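Long-range contacts in glutathione S-transferase domain (PDB 4HZ2), which binds glutathione and probably acts as a transferase that uses it as a substrate: residues M23-M28 with K36-L41; I40-G45 with G215-P220; E87-L92 with F117-S122. All coordinates share one frame; numbering follows the deposited sequence.

Interaction 1: M23-M28 with K36-L41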
# COMPACT_ATOMS: atom_id res chain seq x y z
N MET B 23 -13.64 -16.20 -15.97
CA MET B 23 -13.09 -15.15 -15.10
C MET B 23 -13.95 -13.88 -15.09
O MET B 23 -14.44 -13.46 -16.14
CB MET B 23 -11.66 -14.84 -15.52
CG MET B 23 -10.88 -13.96 -14.57
SD MET B 23 -9.20 -13.68 -15.16
CE MET B 23 -8.41 -15.26 -14.89
N ARG B 24 -14.12 -13.27 -13.92
CA ARG B 24 -14.96 -12.06 -13.76
C ARG B 24 -14.18 -10.97 -13.06
O ARG B 24 -13.42 -11.25 -12.15
CB ARG B 24 -16.22 -12.37 -12.91
CG ARG B 24 -17.41 -12.91 -13.69
CD ARG B 24 -18.53 -13.41 -12.77
NE ARG B 24 -18.32 -14.81 -12.40
CZ ARG B 24 -18.29 -15.25 -11.15
NH1 ARG B 24 -18.47 -14.42 -10.13
NH2 ARG B 24 -18.08 -16.54 -10.91
N ILE B 25 -14.34 -9.72 -13.49
CA ILE B 25 -13.83 -8.59 -12.70
C ILE B 25 -15.05 -7.83 -12.15
O ILE B 25 -15.90 -7.35 -12.93
CB ILE B 25 -12.99 -7.57 -13.50
CG1 ILE B 25 -11.83 -8.24 -14.24
CG2 ILE B 25 -12.46 -6.45 -12.60
CD1 ILE B 25 -11.00 -7.25 -15.05
N TYR B 26 -15.13 -7.72 -10.83
CA TYR B 26 -16.09 -6.81 -10.20
C TYR B 26 -15.41 -5.46 -10.10
O TYR B 26 -14.36 -5.35 -9.45
CB TYR B 26 -16.48 -7.31 -8.81
CG TYR B 26 -17.28 -8.59 -8.88
CD1 TYR B 26 -16.65 -9.82 -9.12
CD2 TYR B 26 -18.65 -8.57 -8.72
CE1 TYR B 26 -17.39 -10.98 -9.21
CE2 TYR B 26 -19.40 -9.72 -8.80
CZ TYR B 26 -18.76 -10.92 -9.05
OH TYR B 26 -19.54 -12.05 -9.11
N GLY B 27 -16.01 -4.44 -10.73
CA GLY B 27 -15.40 -3.12 -10.75
C GLY B 27 -16.36 -2.00 -11.04
O GLY B 27 -17.54 -2.22 -11.31
N MET B 28 -15.85 -0.77 -10.98
CA MET B 28 -16.61 0.43 -11.25
C MET B 28 -15.99 1.09 -12.47
O MET B 28 -14.80 1.34 -12.50
CB MET B 28 -16.51 1.39 -10.05
CG MET B 28 -17.17 0.87 -8.79
SD MET B 28 -16.78 1.95 -7.40
CE MET B 28 -17.46 0.99 -6.05
N LYS B 36 -6.43 -1.10 -13.43
CA LYS B 36 -5.20 -1.89 -13.25
C LYS B 36 -5.50 -3.36 -13.53
O LYS B 36 -4.72 -4.05 -14.21
CB LYS B 36 -4.63 -1.80 -11.83
CG LYS B 36 -4.13 -0.40 -11.44
CD LYS B 36 -3.90 -0.32 -9.94
CE LYS B 36 -3.53 1.06 -9.42
NZ LYS B 36 -3.40 1.03 -7.94
N ALA B 37 -6.60 -3.83 -12.95
CA ALA B 37 -6.95 -5.25 -13.06
C ALA B 37 -7.29 -5.59 -14.52
O ALA B 37 -6.75 -6.57 -15.07
CB ALA B 37 -8.12 -5.64 -12.14
N ALA B 38 -8.17 -4.81 -15.15
CA ALA B 38 -8.52 -5.08 -16.55
C ALA B 38 -7.28 -5.01 -17.44
O ALA B 38 -7.09 -5.86 -18.36
CB ALA B 38 -9.61 -4.14 -17.04
N GLN B 39 -6.44 -4.01 -17.22
CA GLN B 39 -5.30 -3.81 -18.08
C GLN B 39 -4.29 -4.95 -17.99
O GLN B 39 -3.78 -5.41 -19.02
CB GLN B 39 -4.60 -2.48 -17.71
CG GLN B 39 -3.43 -2.12 -18.61
CD GLN B 39 -3.88 -1.82 -20.04
OE1 GLN B 39 -4.27 -0.68 -20.40
NE2 GLN B 39 -3.82 -2.84 -20.88
N ILE B 40 -3.98 -5.43 -16.78
CA ILE B 40 -3.02 -6.54 -16.70
C ILE B 40 -3.63 -7.85 -17.23
O ILE B 40 -2.93 -8.67 -17.82
CB ILE B 40 -2.46 -6.74 -15.27
CG1 ILE B 40 -1.21 -7.61 -15.29
CG2 ILE B 40 -3.53 -7.27 -14.32
CD1 ILE B 40 -0.06 -6.98 -16.06
N LEU B 41 -4.93 -8.06 -17.02
CA LEU B 41 -5.58 -9.25 -17.61
C LEU B 41 -5.51 -9.24 -19.14
O LEU B 41 -5.21 -10.26 -19.80
CB LEU B 41 -7.03 -9.39 -17.14
CG LEU B 41 -7.16 -9.76 -15.67
CD1 LEU B 41 -8.62 -9.88 -15.26
CD2 LEU B 41 -6.44 -11.07 -15.40

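Interaction 2: I40-G45 with G215-P220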
# COMPACT_ATOMS: atom_id res chain seq x y z
N ILE B 40 -3.98 -5.43 -16.78
CA ILE B 40 -3.02 -6.54 -16.70
C ILE B 40 -3.63 -7.85 -17.23
O ILE B 40 -2.93 -8.67 -17.82
CB ILE B 40 -2.46 -6.74 -15.27
CG1 ILE B 40 -1.21 -7.61 -15.29
CG2 ILE B 40 -3.53 -7.27 -14.32
CD1 ILE B 40 -0.06 -6.98 -16.06
N LEU B 41 -4.93 -8.06 -17.02
CA LEU B 41 -5.58 -9.25 -17.61
C LEU B 41 -5.51 -9.24 -19.14
O LEU B 41 -5.21 -10.26 -19.80
CB LEU B 41 -7.03 -9.39 -17.14
CG LEU B 41 -7.16 -9.76 -15.67
CD1 LEU B 41 -8.62 -9.88 -15.26
CD2 LEU B 41 -6.44 -11.07 -15.40
N SER B 42 -5.77 -8.08 -19.73
CA SER B 42 -5.72 -7.98 -21.18
C SER B 42 -4.28 -8.14 -21.69
O SER B 42 -4.06 -8.84 -22.68
CB SER B 42 -6.39 -6.69 -21.69
OG SER B 42 -5.61 -5.53 -21.43
N LEU B 43 -3.31 -7.53 -20.99
CA LEU B 43 -1.89 -7.63 -21.39
C LEU B 43 -1.37 -9.07 -21.33
O LEU B 43 -0.48 -9.47 -22.09
CB LEU B 43 -1.01 -6.73 -20.51
CG LEU B 43 -1.16 -5.24 -20.82
CD1 LEU B 43 -0.52 -4.41 -19.71
CD2 LEU B 43 -0.52 -4.93 -22.17
N THR B 44 -1.93 -9.86 -20.42
CA THR B 44 -1.42 -11.22 -20.23
C THR B 44 -2.34 -12.26 -20.87
O THR B 44 -2.19 -13.47 -20.65
CB THR B 44 -1.19 -11.54 -18.74
OG1 THR B 44 -2.42 -11.39 -18.02
CG2 THR B 44 -0.11 -10.61 -18.16
N GLY B 45 -3.29 -11.81 -21.69
CA GLY B 45 -4.03 -12.73 -22.56
C GLY B 45 -5.23 -13.39 -21.93
O GLY B 45 -5.72 -14.39 -22.44
N GLY B 215 -1.09 -2.44 -26.54
CA GLY B 215 -2.03 -3.03 -25.59
C GLY B 215 -2.54 -2.14 -24.47
O GLY B 215 -3.45 -2.54 -23.75
N ILE B 216 -1.97 -0.94 -24.32
CA ILE B 216 -2.40 -0.02 -23.27
C ILE B 216 -3.58 0.82 -23.75
O ILE B 216 -3.54 1.41 -24.84
CB ILE B 216 -1.24 0.92 -22.80
CG1 ILE B 216 -0.07 0.09 -22.27
CG2 ILE B 216 -1.72 1.91 -21.76
CD1 ILE B 216 -0.36 -0.70 -21.02
N ASN B 217 -4.62 0.87 -22.92
CA ASN B 217 -5.82 1.64 -23.17
C ASN B 217 -6.03 2.69 -22.08
O ASN B 217 -5.74 2.45 -20.92
CB ASN B 217 -7.03 0.71 -23.18
CG ASN B 217 -6.74 -0.58 -23.92
OD1 ASN B 217 -6.55 -0.56 -25.14
ND2 ASN B 217 -6.68 -1.73 -23.18
N LEU B 218 -6.55 3.85 -22.48
CA LEU B 218 -6.82 4.93 -21.55
C LEU B 218 -8.22 4.84 -20.95
O LEU B 218 -9.14 4.27 -21.57
CB LEU B 218 -6.67 6.27 -22.26
CG LEU B 218 -5.41 6.46 -23.11
CD1 LEU B 218 -5.38 7.83 -23.79
CD2 LEU B 218 -4.17 6.28 -22.23
N ILE B 219 -8.38 5.39 -19.75
CA ILE B 219 -9.72 5.62 -19.21
C ILE B 219 -10.29 6.86 -19.91
O ILE B 219 -9.69 7.96 -19.87
CB ILE B 219 -9.70 5.82 -17.67
CG1 ILE B 219 -9.02 4.63 -16.98
CG2 ILE B 219 -11.13 6.05 -17.14
CD1 ILE B 219 -8.81 4.84 -15.47
N PRO B 220 -11.46 6.72 -20.56
CA PRO B 220 -12.05 7.93 -21.17
C PRO B 220 -12.40 8.97 -20.10
O PRO B 220 -12.53 8.63 -18.91
CB PRO B 220 -13.31 7.39 -21.87
CG PRO B 220 -13.10 5.88 -22.00
CD PRO B 220 -12.30 5.52 -20.76
O HOH W 1 -3.84 -5.18 -23.63

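Interaction 3: E87-L92 with F117-S122. With GSH (glutathione), chain F; GSH (glutathione), chain C.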
# COMPACT_ATOMS: atom_id res chain seq x y z
N GLU B 87 -7.43 -6.40 -4.00
CA GLU B 87 -6.30 -5.44 -3.94
C GLU B 87 -5.65 -5.27 -5.30
O GLU B 87 -4.90 -6.13 -5.78
CB GLU B 87 -5.25 -5.79 -2.86
CG GLU B 87 -5.79 -5.63 -1.45
CD GLU B 87 -6.14 -4.18 -1.16
OE1 GLU B 87 -5.38 -3.28 -1.64
OE2 GLU B 87 -7.15 -3.93 -0.46
N SER B 88 -5.91 -4.13 -5.93
CA SER B 88 -5.46 -3.94 -7.31
C SER B 88 -3.97 -4.21 -7.51
O SER B 88 -3.59 -4.74 -8.55
CB SER B 88 -5.86 -2.55 -7.84
OG SER B 88 -5.20 -1.53 -7.12
N ASN B 89 -3.12 -3.79 -6.57
CA ASN B 89 -1.70 -3.99 -6.79
C ASN B 89 -1.28 -5.46 -6.58
O ASN B 89 -0.30 -5.94 -7.19
CB ASN B 89 -0.87 -3.04 -5.93
CG ASN B 89 -0.92 -1.57 -6.42
OD1 ASN B 89 -1.56 -1.25 -7.42
ND2 ASN B 89 -0.24 -0.70 -5.71
N ALA B 90 -2.02 -6.17 -5.73
CA ALA B 90 -1.84 -7.64 -5.59
C ALA B 90 -2.32 -8.34 -6.85
O ALA B 90 -1.71 -9.32 -7.28
CB ALA B 90 -2.60 -8.18 -4.37
N ILE B 91 -3.38 -7.83 -7.47
CA ILE B 91 -3.85 -8.40 -8.76
C ILE B 91 -2.80 -8.17 -9.86
O ILE B 91 -2.51 -9.05 -10.68
CB ILE B 91 -5.21 -7.80 -9.14
CG1 ILE B 91 -6.28 -8.31 -8.17
CG2 ILE B 91 -5.60 -8.14 -10.59
CD1 ILE B 91 -7.55 -7.49 -8.12
N LEU B 92 -2.16 -7.00 -9.86
CA LEU B 92 -1.08 -6.77 -10.81
C LEU B 92 0.05 -7.77 -10.60
O LEU B 92 0.55 -8.35 -11.55
CB LEU B 92 -0.48 -5.37 -10.65
CG LEU B 92 -1.27 -4.14 -11.18
CD1 LEU B 92 -0.65 -2.78 -10.76
CD2 LEU B 92 -1.52 -4.23 -12.71
N PHE B 117 4.02 0.25 -3.17
CA PHE B 117 3.61 0.72 -1.85
C PHE B 117 3.57 2.25 -1.79
O PHE B 117 2.67 2.84 -1.16
CB PHE B 117 4.46 0.09 -0.72
CG PHE B 117 4.18 -1.36 -0.55
CD1 PHE B 117 2.97 -1.80 -0.03
CD2 PHE B 117 5.11 -2.29 -0.96
CE1 PHE B 117 2.67 -3.17 0.09
CE2 PHE B 117 4.85 -3.66 -0.86
CZ PHE B 117 3.62 -4.10 -0.32
N PHE B 118 4.53 2.89 -2.47
CA PHE B 118 4.44 4.34 -2.66
C PHE B 118 3.10 4.73 -3.28
O PHE B 118 2.43 5.67 -2.82
CB PHE B 118 5.62 4.87 -3.51
CG PHE B 118 5.42 6.26 -4.04
CD1 PHE B 118 5.75 7.38 -3.27
CD2 PHE B 118 4.96 6.46 -5.35
CE1 PHE B 118 5.58 8.66 -3.79
CE2 PHE B 118 4.80 7.74 -5.87
CZ PHE B 118 5.14 8.84 -5.09
N GLU B 119 2.70 3.99 -4.31
CA GLU B 119 1.44 4.30 -4.96
C GLU B 119 0.27 4.24 -3.95
O GLU B 119 -0.61 5.11 -3.92
CB GLU B 119 1.19 3.40 -6.18
CG GLU B 119 -0.00 3.84 -6.98
CD GLU B 119 -1.27 3.01 -6.69
OE1 GLU B 119 -1.19 1.96 -6.01
OE2 GLU B 119 -2.37 3.40 -7.14
N GLN B 120 0.22 3.19 -3.15
CA GLN B 120 -0.94 3.01 -2.28
C GLN B 120 -0.93 3.96 -1.09
O GLN B 120 -1.99 4.31 -0.56
CB GLN B 120 -0.99 1.55 -1.81
CG GLN B 120 -1.50 0.62 -2.90
CD GLN B 120 -2.98 0.72 -3.14
OE1 GLN B 120 -3.77 0.45 -2.23
NE2 GLN B 120 -3.38 1.08 -4.39
N TYR B 121 0.26 4.35 -0.64
CA TYR B 121 0.36 5.12 0.58
C TYR B 121 0.46 6.63 0.33
O TYR B 121 -0.09 7.44 1.09
CB TYR B 121 1.61 4.68 1.39
CG TYR B 121 1.50 5.12 2.82
CD1 TYR B 121 2.09 6.31 3.27
CD2 TYR B 121 0.71 4.39 3.72
CE1 TYR B 121 1.93 6.72 4.59
CE2 TYR B 121 0.54 4.79 5.03
CZ TYR B 121 1.16 5.95 5.47
OH TYR B 121 0.96 6.33 6.79
N SER B 122 1.17 7.00 -0.74
CA SER B 122 1.58 8.40 -0.95
C SER B 122 0.98 9.06 -2.19
O SER B 122 1.12 10.27 -2.37
CB SER B 122 3.11 8.49 -1.04
OG SER B 122 3.73 8.10 0.18
N1 GSH F . -6.25 -0.80 -1.75
CA1 GSH F . -7.42 -0.99 -2.67
C1 GSH F . -6.97 -1.39 -4.06
O11 GSH F . -7.62 -2.28 -4.68
O12 GSH F . -5.95 -0.81 -4.56
CB1 GSH F . -8.27 0.27 -2.78
CG1 GSH F . -9.43 -0.01 -3.71
CD1 GSH F . -10.54 1.01 -3.57
OE1 GSH F . -10.37 2.03 -2.89
N2 GSH F . -11.68 0.73 -4.23
CA2 GSH F . -12.81 1.65 -4.23
C2 GSH F . -14.00 1.04 -3.54
O2 GSH F . -14.29 -0.16 -3.72
CB2 GSH F . -13.06 2.17 -5.67
SG2 GSH F . -11.58 2.85 -6.55
N3 GSH F . -14.72 1.82 -2.72
CA3 GSH F . -15.24 1.35 -1.44
C3 GSH F . -16.75 1.25 -1.35
O31 GSH F . -17.25 0.72 -0.34
O32 GSH F . -17.43 1.71 -2.29
N1 GSH C . 4.69 3.61 3.29
CA1 GSH C . 5.78 3.94 4.25
C1 GSH C . 6.39 2.68 4.79
O11 GSH C . 5.59 1.76 5.08
O12 GSH C . 7.62 2.55 4.92
CB1 GSH C . 5.26 4.83 5.38
CG1 GSH C . 6.43 5.22 6.29
CD1 GSH C . 6.13 6.48 7.11
OE1 GSH C . 5.01 6.95 7.16
N2 GSH C . 7.15 7.04 7.77
CA2 GSH C . 6.99 8.31 8.47
C2 GSH C . 7.96 9.34 8.01
O2 GSH C . 9.11 9.02 7.88
CB2 GSH C . 7.14 8.08 9.97
SG2 GSH C . 6.76 9.57 10.97
N3 GSH C . 7.53 10.59 7.77
CA3 GSH C . 8.53 11.65 7.83
C3 GSH C . 8.35 12.77 6.86
O31 GSH C . 9.18 13.72 6.88
O32 GSH C . 7.39 12.71 6.07

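Interaction 1: M23-M28 with K36-L41
M23 lays its thioether against L41 in the beta-alpha-beta unit of strand 24-27, helix 32-43 and strand 49-52, which opens the thioredoxin-like N-terminal domain of glutathione S-transferases. The strand and the helical segment 36-41 run nearly antiparallel, at 156°, and their axes come within 9.7 Å of each other, so the helix covers one side of the strand. With CG anti to the backbone N (chi1 -169°), the M23 chain stretches toward the helix until SD lies 3.8 Å from L41 CD2, the two side chains crossing obliquely. R24 directs its CB away from the helix. On that far side its NH1 approaches the Y26 ring edge-on and in plane, and gives a weak hydrogen bond of 2.8 Å to Y26 OH. I25 turns back to the helix and, buried, gives most of the strand's share of the contact. Its CG1 stands anti to the carbonyl carbon (chi1 -54°) and the rest of the chain is straight, which drives CD1 up to the helix surface among A37, A38 and L41. I25 CD1 meets A38 at the backbone itself, 3.6 Å from its CA, and touches A38 CB at 3.9 Å. The small A37 and A38 are consistent with this close approach, I25 CA and A38 CA being 7.4 Å apart. I25 and L41 meet tip to tip, I25 CD1 and L41 CD1 being 3.6 Å apart, while I25 CG1 sits 3.7 Å from that same methyl. The apolar layer extends to V77 of strand 76-78, against M23 and A37, and to I91 and F95 of helix 88-96, against A37 and L41. Beyond G27 the chain leaves the helix, and M28 enters the glutathione pocket and touches the bound ligand, its side chain extended from CB through SD to CE.

Interaction 2: I40-G45 with G215-P220
L43 sets a methyl over the bare backbone of G215, whose missing CB would otherwise stand 3.0 Å from L43 CD2, a clash. The contact is a surface seam between the two domains of the glutathione S-transferase fold: the end of helix 32-43, closed by a Schellman motif, meets the loop that follows helix 201-211 of the C-terminal domain. With CG anti to the carbonyl carbon (chi1 -73°), L43 splits its two methyls between neighbours. L43 CD2 lies 4.1 Å from G215 O, and L43 CD1 reaches I216 CD1 at 3.9 Å. I216 starts out facing away from the helix, but the turn at chi2 (-65°) swings its CD1 back to the leucine. L181 of helix 178-187 packs on both side chains and backs this small apolar patch.

Between the two segments the polar link runs through water and rests on one of the two modelled conformers of S42: there S42 OG hydrogen-bonds a water at 2.8 Å, and that water donates to G215 O at 2.7 Å; the same hydroxyl is also bonded to Q39 O one turn earlier. Q39, just before 40-45, bonds the loop directly, its NE2 on G215 O and its OE1 on N217 N. Past L43 the helix stops: G45, at positive phi, is the C-prime residue of the Schellman motif, with H46 N bonded to L41 O and G45 N to S42 O. T44, the first residue to leave helical angles, returns to the last turn, where T44 N bonds I40 O at 3.0 Å and T44 OG1 donates to the same oxygen at 2.8 Å, tilted 25° from the carbonyl plane.

Interaction 3: E87-L92 with F117-S122
N89 and E119 join helix 88-96 of the N-terminal domain to the long helix 107-137 of the C-terminal domain, across the domain interface of the glutathione S-transferase fold; the two helical segments run antiparallel at 170°. Among the protein hydrogen bonds, N89 ND2 donates to E119 OE1 at 2.8 Å, bent to 146° and arriving on the anti side of the carboxylate. Q120 NE2 meets the same oxygen on the syn side, from the opposite face, at 2.9 Å. The other carboxylate oxygen, OE2, forms a salt bridge with K36, which also bonds N89 OD1 and S88 OG. In van der Waals contact, Q120 CG slides past N89 ND2 at 3.4 Å.

Hydrogen bonds to the ligand gather on the alpha-amino and alpha-carboxylate groups of its gamma-glutamyl residue. Its amino N1 is held by E87 OE1 at 2.6 Å and by Q120 OE1, toward which the bend at chi2 (-74°) turns the amide, at 2.8 Å. Its carboxylate takes S88 N on O11 at 2.8 Å and S88 OG on O12, with a long, weak bond from Q120 NE2 to O12. With an alanine here the ligand amine is likely to lose one of its acceptors, and E119 OE1 its syn donor. Next along, the Y121 ring turns a face to the second subunit's glutathione. S88 begins the helix with E87 as N-cap, so the helix N terminus is likely to add to the attraction for the carboxylate; paired acceptors and donors thus match both charged groups of the glutamyl head, probably linking its grip to the domain interface.

Overall arrangement
From the N terminus, interaction 1 closes first, a short loop in which strand 24-27 passes to helix 32-43 within the N-terminal domain. Interaction 2 begins on the same helix, sharing I40 and L41, and closes a loop of some 170 residues by bringing 215-220 back from the far end of the chain. Interaction 3 lies within that large loop, follows interaction 1 in series, and bridges helix 88-96 to helix 107-137. Helix 32-43 is the common element: Q39 ties it to the loop of interaction 2, while K36, with its NZ 2.7 Å from E119 OE2, ties it to interaction 3. Interactions 2 and 3 both join the two domains, about 17 Å apart between centres.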